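Local atomic coordinates of pentalenene synthase (Streptomyces chartreusis NRRL 3882, PDB entry 6Q4S), a protein that probably converts (2E,6E)-farnesyl diphosphate into the bicyclic sesquiterpenol 7-epi-alpha-eudesmol in a magnesium-dependent cyclisation. Residues R148-A160 against E175-I187. Residues are numbered along the deposited sequence; the frame is centred on the assembly and turned at random.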
loop_
_atom_site.group_PDB
_atom_site.type_symbol
_atom_site.label_atom_id
_atom_site.label_comp_id
_atom_site.label_asym_id
_atom_site.label_seq_id
_atom_site.Cartn_x
_atom_site.Cartn_y
_atom_site.Cartn_z
ATOM N N ARG A 148 -0.197 6.533 2.718
ATOM C CA ARG A 148 0.234 7.882 2.248
ATOM C C ARG A 148 -0.101 8.950 3.316
ATOM O O ARG A 148 0.725 9.797 3.638
ATOM C CB ARG A 148 -0.429 8.250 0.920
ATOM C CG ARG A 148 0.019 7.421 -0.272
ATOM C CD ARG A 148 -0.593 7.897 -1.568
ATOM N NE ARG A 148 -0.198 6.908 -2.636
ATOM C CZ ARG A 148 -0.971 5.983 -3.144
ATOM N NH1 ARG A 148 -2.273 5.958 -2.813
ATOM N NH2 ARG A 148 -0.452 5.095 -3.998
ATOM N N PHE A 149 -1.278 8.823 3.936
ATOM C CA PHE A 149 -1.710 9.674 5.004
ATOM C C PHE A 149 -0.745 9.638 6.173
ATOM O O PHE A 149 -0.346 10.686 6.739
ATOM C CB PHE A 149 -3.166 9.322 5.460
ATOM C CG PHE A 149 -3.485 9.802 6.821
ATOM C CD1 PHE A 149 -3.562 11.162 7.071
ATOM C CD2 PHE A 149 -3.643 8.914 7.885
ATOM C CE1 PHE A 149 -3.901 11.631 8.334
ATOM C CE2 PHE A 149 -3.917 9.371 9.163
ATOM C CZ PHE A 149 -4.050 10.770 9.373
ATOM N N LEU A 150 -0.391 8.443 6.599
ATOM C CA LEU A 150 0.409 8.349 7.767
ATOM C C LEU A 150 1.871 8.818 7.557
ATOM O O LEU A 150 2.462 9.371 8.488
ATOM C CB LEU A 150 0.386 6.964 8.335
ATOM C CG LEU A 150 -0.908 6.593 9.134
ATOM C CD1 LEU A 150 -0.901 5.108 9.388
ATOM C CD2 LEU A 150 -0.992 7.331 10.478
ATOM N N VAL A 151 2.411 8.567 6.363
ATOM C CA VAL A 151 3.717 9.077 6.006
ATOM C C VAL A 151 3.730 10.623 6.096
ATOM O O VAL A 151 4.623 11.217 6.712
ATOM C CB VAL A 151 4.144 8.624 4.612
ATOM C CG1 VAL A 151 5.432 9.385 4.176
ATOM C CG2 VAL A 151 4.409 7.089 4.588
ATOM N N ALA A 152 2.726 11.235 5.486
ATOM C CA ALA A 152 2.555 12.651 5.488
ATOM C C ALA A 152 2.385 13.161 6.918
ATOM O O ALA A 152 2.947 14.218 7.259
ATOM C CB ALA A 152 1.399 13.027 4.636
ATOM N N HIS A 153 1.627 12.437 7.743
ATOM C CA HIS A 153 1.537 12.803 9.156
ATOM C C HIS A 153 2.911 12.824 9.825
ATOM O O HIS A 153 3.192 13.729 10.603
ATOM C CB HIS A 153 0.658 11.864 9.969
ATOM C CG HIS A 153 0.561 12.234 11.427
ATOM N ND1 HIS A 153 -0.021 13.407 11.861
ATOM C CD2 HIS A 153 1.007 11.611 12.546
ATOM C CE1 HIS A 153 0.041 13.484 13.173
ATOM N NE2 HIS A 153 0.617 12.388 13.622
ATOM N N CYS A 154 3.735 11.802 9.592
ATOM C CA CYS A 154 5.130 11.800 10.109
ATOM C C CYS A 154 5.936 12.990 9.594
ATOM O O CYS A 154 6.729 13.560 10.358
ATOM C CB CYS A 154 5.855 10.481 9.765
ATOM S SG CYS A 154 5.126 9.083 10.628
ATOM N N GLU A 155 5.797 13.346 8.322
ATOM C CA GLU A 155 6.470 14.558 7.804
ATOM C C GLU A 155 6.037 15.854 8.561
ATOM O O GLU A 155 6.850 16.773 8.793
ATOM C CB GLU A 155 6.278 14.752 6.313
ATOM C CG GLU A 155 6.976 13.655 5.499
ATOM C CD GLU A 155 6.679 13.762 4.051
ATOM O OE1 GLU A 155 6.208 14.811 3.594
ATOM O OE2 GLU A 155 6.967 12.790 3.333
ATOM N N GLU A 156 4.765 15.936 8.929
ATOM C CA GLU A 156 4.240 17.096 9.688
ATOM C C GLU A 156 4.818 17.167 11.091
ATOM O O GLU A 156 5.273 18.229 11.530
ATOM C CB GLU A 156 2.713 16.985 9.760
ATOM C CG GLU A 156 1.910 18.089 10.408
ATOM C CD GLU A 156 0.401 17.828 10.175
ATOM O OE1 GLU A 156 -0.151 16.770 10.625
ATOM O OE2 GLU A 156 -0.181 18.589 9.420
ATOM N N VAL A 157 4.840 16.036 11.759
ATOM C CA VAL A 157 5.464 15.876 13.044
ATOM C C VAL A 157 6.962 16.253 13.056
ATOM O O VAL A 157 7.467 16.891 14.077
ATOM C CB VAL A 157 5.279 14.449 13.568
ATOM C CG1 VAL A 157 6.171 14.176 14.756
ATOM C CG2 VAL A 157 3.790 14.170 13.960
ATOM N N ASP A 158 7.695 15.819 12.009
ATOM C CA ASP A 158 9.133 16.141 11.931
ATOM C C ASP A 158 9.314 17.636 11.650
ATOM O O ASP A 158 10.224 18.234 12.194
ATOM C CB ASP A 158 9.896 15.307 10.872
ATOM C CG ASP A 158 10.078 13.843 11.266
ATOM O OD1 ASP A 158 10.320 13.524 12.465
ATOM O OD2 ASP A 158 9.995 12.978 10.338
ATOM N N LEU A 159 8.477 18.211 10.794
ATOM C CA LEU A 159 8.511 19.646 10.470
ATOM C C LEU A 159 8.412 20.498 11.709
ATOM O O LEU A 159 9.096 21.524 11.815
ATOM C CB LEU A 159 7.410 20.107 9.545
ATOM C CG LEU A 159 7.627 20.275 8.042
ATOM C CD1 LEU A 159 6.343 20.801 7.416
ATOM C CD2 LEU A 159 8.746 21.251 7.736
ATOM N N ALA A 160 7.563 20.071 12.638
ATOM C CA ALA A 160 7.348 20.790 13.871
ATOM C C ALA A 160 8.479 20.568 14.826
ATOM O O ALA A 160 8.969 21.533 15.353
ATOM C CB ALA A 160 6.025 20.394 14.499
ATOM N N GLU A 175 -0.160 21.501 -1.687
ATOM C CA GLU A 175 0.205 20.098 -2.026
ATOM C C GLU A 175 0.303 19.230 -0.797
ATOM O O GLU A 175 -0.243 18.143 -0.781
ATOM C CB GLU A 175 1.554 20.006 -2.756
ATOM C CG GLU A 175 1.845 18.630 -3.353
ATOM C CD GLU A 175 3.093 18.598 -4.254
ATOM O OE1 GLU A 175 3.977 17.745 -3.967
ATOM O OE2 GLU A 175 3.182 19.415 -5.222
ATOM N N PHE A 176 1.032 19.705 0.204
ATOM C CA PHE A 176 1.198 18.977 1.459
ATOM C C PHE A 176 -0.150 18.707 2.247
ATOM O O PHE A 176 -0.352 17.607 2.856
ATOM C CB PHE A 176 2.125 19.737 2.359
ATOM C CG PHE A 176 2.574 18.995 3.571
ATOM C CD1 PHE A 176 3.249 17.808 3.474
ATOM C CD2 PHE A 176 2.366 19.509 4.840
ATOM C CE1 PHE A 176 3.688 17.131 4.622
ATOM C CE2 PHE A 176 2.824 18.859 5.979
ATOM C CZ PHE A 176 3.470 17.652 5.878
ATOM N N ARG A 177 -1.034 19.678 2.194
ATOM C CA ARG A 177 -2.252 19.651 3.021
ATOM C C ARG A 177 -3.199 18.618 2.406
ATOM O O ARG A 177 -3.948 17.990 3.150
ATOM C CB ARG A 177 -2.953 20.980 3.075
ATOM C CG ARG A 177 -4.225 21.025 3.926
ATOM C CD ARG A 177 -3.840 20.748 5.341
ATOM N NE ARG A 177 -4.962 20.924 6.201
ATOM C CZ ARG A 177 -5.416 20.012 7.042
ATOM N NH1 ARG A 177 -4.855 18.780 7.134
ATOM N NH2 ARG A 177 -6.493 20.326 7.747
ATOM N N ARG A 178 -3.159 18.493 1.086
ATOM C CA ARG A 178 -3.867 17.404 0.396
ATOM C C ARG A 178 -3.474 16.029 0.925
ATOM O O ARG A 178 -4.315 15.118 1.033
ATOM C CB ARG A 178 -3.654 17.471 -1.094
ATOM C CG ARG A 178 -4.470 16.426 -1.875
ATOM C CD ARG A 178 -4.140 16.437 -3.348
ATOM N NE ARG A 178 -4.632 17.680 -3.998
ATOM C CZ ARG A 178 -4.366 18.032 -5.262
ATOM N NH1 ARG A 178 -3.610 17.271 -6.027
ATOM N NH2 ARG A 178 -4.879 19.140 -5.780
ATOM N N ARG A 179 -2.211 15.893 1.275
ATOM C CA ARG A 179 -1.713 14.636 1.808
ATOM C C ARG A 179 -2.085 14.429 3.285
ATOM O O ARG A 179 -2.473 13.351 3.662
ATOM C CB ARG A 179 -0.215 14.512 1.618
ATOM C CG ARG A 179 0.279 14.703 0.150
ATOM C CD ARG A 179 1.799 14.845 0.085
ATOM N NE ARG A 179 2.515 13.746 0.735
ATOM C CZ ARG A 179 3.674 13.852 1.359
ATOM N NH1 ARG A 179 4.289 15.035 1.475
ATOM N NH2 ARG A 179 4.198 12.807 1.985
ATOM N N THR A 180 -1.902 15.442 4.117
ATOM C CA THR A 180 -2.060 15.317 5.552
ATOM C C THR A 180 -3.543 15.226 5.958
ATOM O O THR A 180 -3.843 14.790 7.067
ATOM C CB THR A 180 -1.410 16.507 6.344
ATOM O OG1 THR A 180 -2.002 17.743 5.952
ATOM C CG2 THR A 180 0.125 16.584 6.078
ATOM N N VAL A 181 -4.444 15.702 5.120
ATOM C CA VAL A 181 -5.854 15.749 5.551
ATOM C C VAL A 181 -6.497 14.335 5.596
ATOM O O VAL A 181 -7.422 14.138 6.349
ATOM C CB VAL A 181 -6.681 16.702 4.702
ATOM C CG1 VAL A 181 -6.941 16.160 3.328
ATOM C CG2 VAL A 181 -8.013 17.037 5.361
ATOM N N GLY A 182 -5.984 13.379 4.826
ATOM C CA GLY A 182 -6.355 11.956 5.071
ATOM C C GLY A 182 -7.775 11.580 4.582
ATOM O O GLY A 182 -8.474 10.691 5.152
ATOM N N ILE A 183 -8.181 12.207 3.502
ATOM C CA ILE A 183 -9.526 12.079 3.024
ATOM C C ILE A 183 -9.645 10.966 1.980
ATOM O O ILE A 183 -10.731 10.451 1.739
ATOM C CB ILE A 183 -9.977 13.437 2.434
ATOM C CG1 ILE A 183 -10.373 14.374 3.565
ATOM C CG2 ILE A 183 -11.134 13.301 1.491
ATOM C CD1 ILE A 183 -11.468 13.847 4.509
ATOM N N HIS A 184 -8.555 10.614 1.296
ATOM C CA HIS A 184 -8.647 9.531 0.338
ATOM C C HIS A 184 -9.104 8.216 1.030
ATOM O O HIS A 184 -10.001 7.525 0.516
ATOM C CB HIS A 184 -7.307 9.333 -0.399
ATOM C CG HIS A 184 -7.021 10.442 -1.376
ATOM N ND1 HIS A 184 -6.581 11.693 -0.991
ATOM C CD2 HIS A 184 -7.145 10.485 -2.722
ATOM C CE1 HIS A 184 -6.458 12.455 -2.071
ATOM N NE2 HIS A 184 -6.784 11.737 -3.130
ATOM N N HIS A 185 -8.449 7.860 2.134
ATOM C CA HIS A 185 -8.786 6.596 2.846
ATOM C C HIS A 185 -10.171 6.747 3.501
ATOM O O HIS A 185 -10.935 5.725 3.662
ATOM C CB HIS A 185 -7.734 6.167 3.877
ATOM C CG HIS A 185 -7.537 7.122 5.001
ATOM N ND1 HIS A 185 -8.396 7.211 6.083
ATOM C CD2 HIS A 185 -6.514 7.963 5.282
ATOM C CE1 HIS A 185 -7.956 8.110 6.930
ATOM N NE2 HIS A 185 -6.797 8.557 6.477
ATOM N N SER A 186 -10.485 7.995 3.898
ATOM C CA SER A 186 -11.828 8.289 4.493
ATOM C C SER A 186 -12.954 7.987 3.525
ATOM O O SER A 186 -13.983 7.396 3.946
ATOM C CB SER A 186 -11.883 9.694 5.085
ATOM O OG SER A 186 -10.813 9.886 5.987
ATOM N N ILE A 187 -12.773 8.374 2.261
ATOM C CA ILE A 187 -13.709 8.086 1.180
ATOM C C ILE A 187 -13.751 6.607 0.874
ATOM O O ILE A 187 -14.847 6.003 0.768
ATOM C CB ILE A 187 -13.388 8.875 -0.090
ATOM C CG1 ILE A 187 -13.702 10.368 0.130
ATOM C CG2 ILE A 187 -14.224 8.381 -1.283
ATOM C CD1 ILE A 187 -12.885 11.292 -0.775
HETATM O O HOH W 1 2.708 10.291 1.600
HETATM O O HOH W 2 -1.726 14.846 9.678
#
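Arg-179 and Glu-155 illustrate how a long side chain can serve two kinds of contact. Arg-179 CB packs 3.7 Å from Ala-152 CB; the chain then bends at chi3 (54°), folding the guanidinium back so that the methyl sits over the rim of one guanidinium face. NE only skirts the methyl, and the two terminal nitrogens do the polar work: NH1 donates to Glu-155 OE1 at 2.9 Å, and NH2 to Glu-155 OE2 at 3.1 Å. This end-on salt bridge is twisted, with carboxylate and guanidinium planes 59° apart. NH2 also donates to a water that donates to Arg-148 O. A leucine in place of Arg-179 would probably leave the Glu-155 carboxylate without its positive partner and break this water link.

Next to this bridge, Phe-176 enters as a knob among Ala-152, Glu-155, Glu-156 and Leu-159, presenting its edge to Glu-156 N, 3.7 Å from CZ; Thr-180 CG2 lies over one ring face, toward its rim. Helices 148-160 and 175-180 cross at -122°; in the class I terpene synthase fold the second belongs to the helix broken near the active site, which leaves helical geometry at Gly-182, with positive phi, before helix 183-194. Arg-177, probably a substrate-binding residue as in a close relative, donates to Thr-180 OG1, a pairing consistent with the diphosphate sensor and linker of this family; its NE also forms a salt bridge with Asp-224.

Phe-149 lies against the break. Its CD1 approaches Gly-182 CA to 3.5 Å, where the absence of a side chain admits the ring, while Thr-180 O lies in the ring plane, 3.4 Å from CE1. Over one face comes His-185, its NE2 3.5 Å from Phe-149 CD2, the two rings meeting obliquely, and Trp-146 packs edge-to-face with the imidazole.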